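Local coordinates for protein oligogalacturonate-specific porin KdgM (Dickeya dadantii, PDB 4FQE) that forms a monomeric outer-membrane beta-barrel porin specific for oligogalacturonides and is required for full virulence, at residues H25-A28 with N29-L33. Residues are numbered along the deposited sequence; the frame is centred on the assembly and turned at random.
Sequences HRFA and NGFGL. With OCT (N-octane), chain C; OCT (N-octane), chain B.
F27 N donates to F31 O at 2.8 Å, nearly along the C=O axis; R26 CA adds a long, weak CA-H...O contact, and F27 CD2 brings the edge of its ring to 3.3 Å from the same oxygen, F31 O. The chain reverses in a type I turn from F27 to G30, closed by G30 N on F27 O at 2.9 Å. G30, with a positive phi of 104°, and F31 both lie across from F27. F31 N turns instead to N29 OD1, at 2.8 Å in the carbonyl plane, which makes an Asx turn; the side chain of N29 reaches back because its CG sits between backbone N and carbonyl carbon (chi1 60°). R26 bends at chi2 (85°) and chi3 to fold its guanidinium over G32, and R26 NH1 reaches G30 O at 3.0 Å, tilted from the carbonyl plane. S65 and E77 hold the same guanidinium, the latter by a salt bridge. Beside the largely aromatic and aliphatic face carrying H25 and L33, the F27 and F31 side chains lie side by side pointing the same way, F27 CD2 meeting the edge of the F31 ring, 4.0 Å from F31 CD1. H25 CD2 stands 3.4 Å above the centre of the F27 ring, and V1 engages H25 ND1. F27 CE2 approaches n-octane C8 of chain C at 3.3 Å, while L33 CD1 touches both octanes, as expected of a lipid-facing surface. The whole is a 3:5 hairpin, a type I turn with a G1 beta bulge, linking adjacent strands of the 12-stranded porin barrel.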
ATOM      1  N   HIS A  25       6.462  -6.883   8.623  1.00 21.13           N
ATOM      2  CA  HIS A  25       7.888  -7.120   8.635  1.00 21.67           C
ATOM      3  C   HIS A  25       8.271  -7.853   7.361  1.00 21.69           C
ATOM      4  O   HIS A  25       7.496  -8.692   6.876  1.00 20.92           O
ATOM      5  CB  HIS A  25       8.295  -7.866   9.884  1.00 22.47           C
ATOM      6  CG  HIS A  25       9.768  -8.171   9.963  1.00 23.40           C
ATOM      7  ND1 HIS A  25      10.679  -7.242  10.299  1.00 23.79           N
ATOM      8  CD2 HIS A  25      10.481  -9.339   9.685  1.00 24.13           C
ATOM      9  CE1 HIS A  25      11.916  -7.779  10.260  1.00 24.70           C
ATOM     10  NE2 HIS A  25      11.794  -9.071   9.903  1.00 24.95           N
ATOM     11  N   ARG A  26       9.421  -7.489   6.794  1.00 21.89           N
ATOM     12  CA  ARG A  26      10.017  -8.231   5.683  1.00 22.75           C
ATOM     13  C   ARG A  26      11.329  -8.786   6.200  1.00 23.98           C
ATOM     14  O   ARG A  26      12.176  -8.034   6.685  1.00 23.87           O
ATOM     15  CB  ARG A  26      10.259  -7.298   4.501  1.00 22.71           C
ATOM     16  CG  ARG A  26      11.008  -7.886   3.323  1.00 23.16           C
ATOM     17  CD  ARG A  26      10.143  -8.629   2.338  1.00 22.86           C
ATOM     18  NE  ARG A  26       8.979  -7.903   1.843  1.00 22.15           N
ATOM     19  CZ  ARG A  26       7.879  -8.473   1.349  1.00 22.14           C
ATOM     20  NH1 ARG A  26       7.755  -9.820   1.299  1.00 22.23           N
ATOM     21  NH2 ARG A  26       6.874  -7.708   0.919  1.00 21.67           N
ATOM     22  N   PHE A  27      11.476 -10.101   6.132  1.00 24.60           N
ATOM     23  CA  PHE A  27      12.684 -10.784   6.550  1.00 26.27           C
ATOM     24  C   PHE A  27      13.733 -10.670   5.439  1.00 26.73           C
ATOM     25  O   PHE A  27      13.389 -10.433   4.275  1.00 26.12           O
ATOM     26  CB  PHE A  27      12.390 -12.277   6.834  1.00 26.97           C
ATOM     27  CG  PHE A  27      11.509 -12.504   8.026  1.00 27.43           C
ATOM     28  CD1 PHE A  27      12.050 -12.552   9.305  1.00 28.57           C
ATOM     29  CD2 PHE A  27      10.130 -12.643   7.879  1.00 27.09           C
ATOM     30  CE1 PHE A  27      11.234 -12.726  10.420  1.00 28.81           C
ATOM     31  CE2 PHE A  27       9.313 -12.813   8.982  1.00 27.82           C
ATOM     32  CZ  PHE A  27       9.859 -12.856  10.258  1.00 28.25           C
ATOM     33  N   ALA A  28      15.000 -10.849   5.802  1.00 28.05           N
ATOM     34  CA  ALA A  28      16.103 -10.723   4.838  1.00 28.92           C
ATOM     35  C   ALA A  28      16.017 -11.805   3.763  1.00 28.90           C
ATOM     36  O   ALA A  28      16.490 -11.598   2.661  1.00 29.89           O
ATOM     37  CB  ALA A  28      17.464 -10.751   5.539  1.00 30.14           C
ATOM     38  N   ASN A  29      15.400 -12.950   4.077  1.00 28.69           N
ATOM     39  CA  ASN A  29      15.151 -13.985   3.068  1.00 28.38           C
ATOM     40  C   ASN A  29      14.093 -13.618   2.018  1.00 26.74           C
ATOM     41  O   ASN A  29      13.886 -14.382   1.074  1.00 26.64           O
ATOM     42  CB  ASN A  29      14.774 -15.339   3.732  1.00 28.77           C
ATOM     43  CG  ASN A  29      13.522 -15.258   4.603  1.00 28.23           C
ATOM     44  OD1 ASN A  29      12.562 -14.552   4.297  1.00 27.25           O
ATOM     45  ND2 ASN A  29      13.549 -15.979   5.718  1.00 28.91           N
ATOM     46  N   GLY A  30      13.386 -12.508   2.203  1.00 25.05           N
ATOM     47  CA  GLY A  30      12.370 -12.087   1.250  1.00 23.79           C
ATOM     48  C   GLY A  30      10.941 -12.341   1.707  1.00 22.77           C
ATOM     49  O   GLY A  30      10.011 -11.792   1.132  1.00 21.82           O
ATOM     50  N   PHE A  31      10.757 -13.175   2.730  1.00 22.97           N
ATOM     51  CA  PHE A  31       9.399 -13.486   3.210  1.00 22.38           C
ATOM     52  C   PHE A  31       8.851 -12.295   3.978  1.00 21.78           C
ATOM     53  O   PHE A  31       9.601 -11.663   4.737  1.00 21.84           O
ATOM     54  CB  PHE A  31       9.409 -14.701   4.115  1.00 23.23           C
ATOM     55  CG  PHE A  31       8.023 -15.140   4.557  1.00 23.36           C
ATOM     56  CD1 PHE A  31       7.619 -15.014   5.874  1.00 23.59           C
ATOM     57  CD2 PHE A  31       7.133 -15.683   3.636  1.00 23.41           C
ATOM     58  CE1 PHE A  31       6.336 -15.414   6.261  1.00 23.79           C
ATOM     59  CE2 PHE A  31       5.865 -16.103   4.021  1.00 23.26           C
ATOM     60  CZ  PHE A  31       5.466 -15.959   5.319  1.00 23.32           C
ATOM     61  N   GLY A  32       7.578 -11.971   3.748  1.00 20.88           N
ATOM     62  CA  GLY A  32       6.959 -10.837   4.450  1.00 20.96           C
ATOM     63  C   GLY A  32       5.604 -11.224   4.960  1.00 20.87           C
ATOM     64  O   GLY A  32       4.956 -12.096   4.369  1.00 20.43           O
ATOM     65  N   LEU A  33       5.188 -10.550   6.034  1.00 21.13           N
ATOM     66  CA  LEU A  33       3.929 -10.806   6.707  1.00 21.80           C
ATOM     67  C   LEU A  33       3.424  -9.485   7.225  1.00 21.00           C
ATOM     68  O   LEU A  33       4.207  -8.730   7.791  1.00 21.04           O
ATOM     69  CB  LEU A  33       4.169 -11.694   7.930  1.00 23.58           C
ATOM     70  CG  LEU A  33       3.354 -12.947   8.177  1.00 25.66           C
ATOM     71  CD1 LEU A  33       3.376 -13.214   9.678  1.00 27.24           C
ATOM     72  CD2 LEU A  33       1.914 -12.881   7.655  1.00 26.16           C
TER
HETATM   73  C1  OCT C 302       2.383 -15.009  13.922  1.00 81.83           C
HETATM   74  C2  OCT C 302       3.721 -15.080  14.626  1.00 81.89           C
HETATM   75  C3  OCT C 302       4.860 -14.665  13.700  1.00 79.99           C
HETATM   76  C4  OCT C 302       4.813 -15.480  12.409  1.00 79.97           C
HETATM   77  C5  OCT C 302       6.150 -15.489  11.674  1.00 78.70           C
HETATM   78  C6  OCT C 302       6.258 -16.714  10.769  1.00 80.40           C
HETATM   79  C7  OCT C 302       7.718 -17.019  10.504  1.00 78.99           C
HETATM   80  C8  OCT C 302       8.321 -15.903   9.683  1.00 74.97           C
HETATM   81  C1  OCT B 301      -1.022 -12.931  11.885  1.00 60.97           C
HETATM   82  C2  OCT B 301       0.072 -12.172  11.150  1.00 61.68           C
HETATM   83  C3  OCT B 301       0.791 -11.197  12.088  1.00 61.40           C
HETATM   84  C4  OCT B 301       1.779 -10.263  11.376  1.00 60.84           C
HETATM   85  C5  OCT B 301       2.751  -9.594  12.346  1.00 58.44           C
HETATM   86  C6  OCT B 301       3.937  -8.951  11.620  1.00 57.03           C
HETATM   87  C7  OCT B 301       5.239  -9.168  12.376  1.00 56.36           C
HETATM   88  C8  OCT B 301       5.780 -10.554  12.113  1.00 58.30           C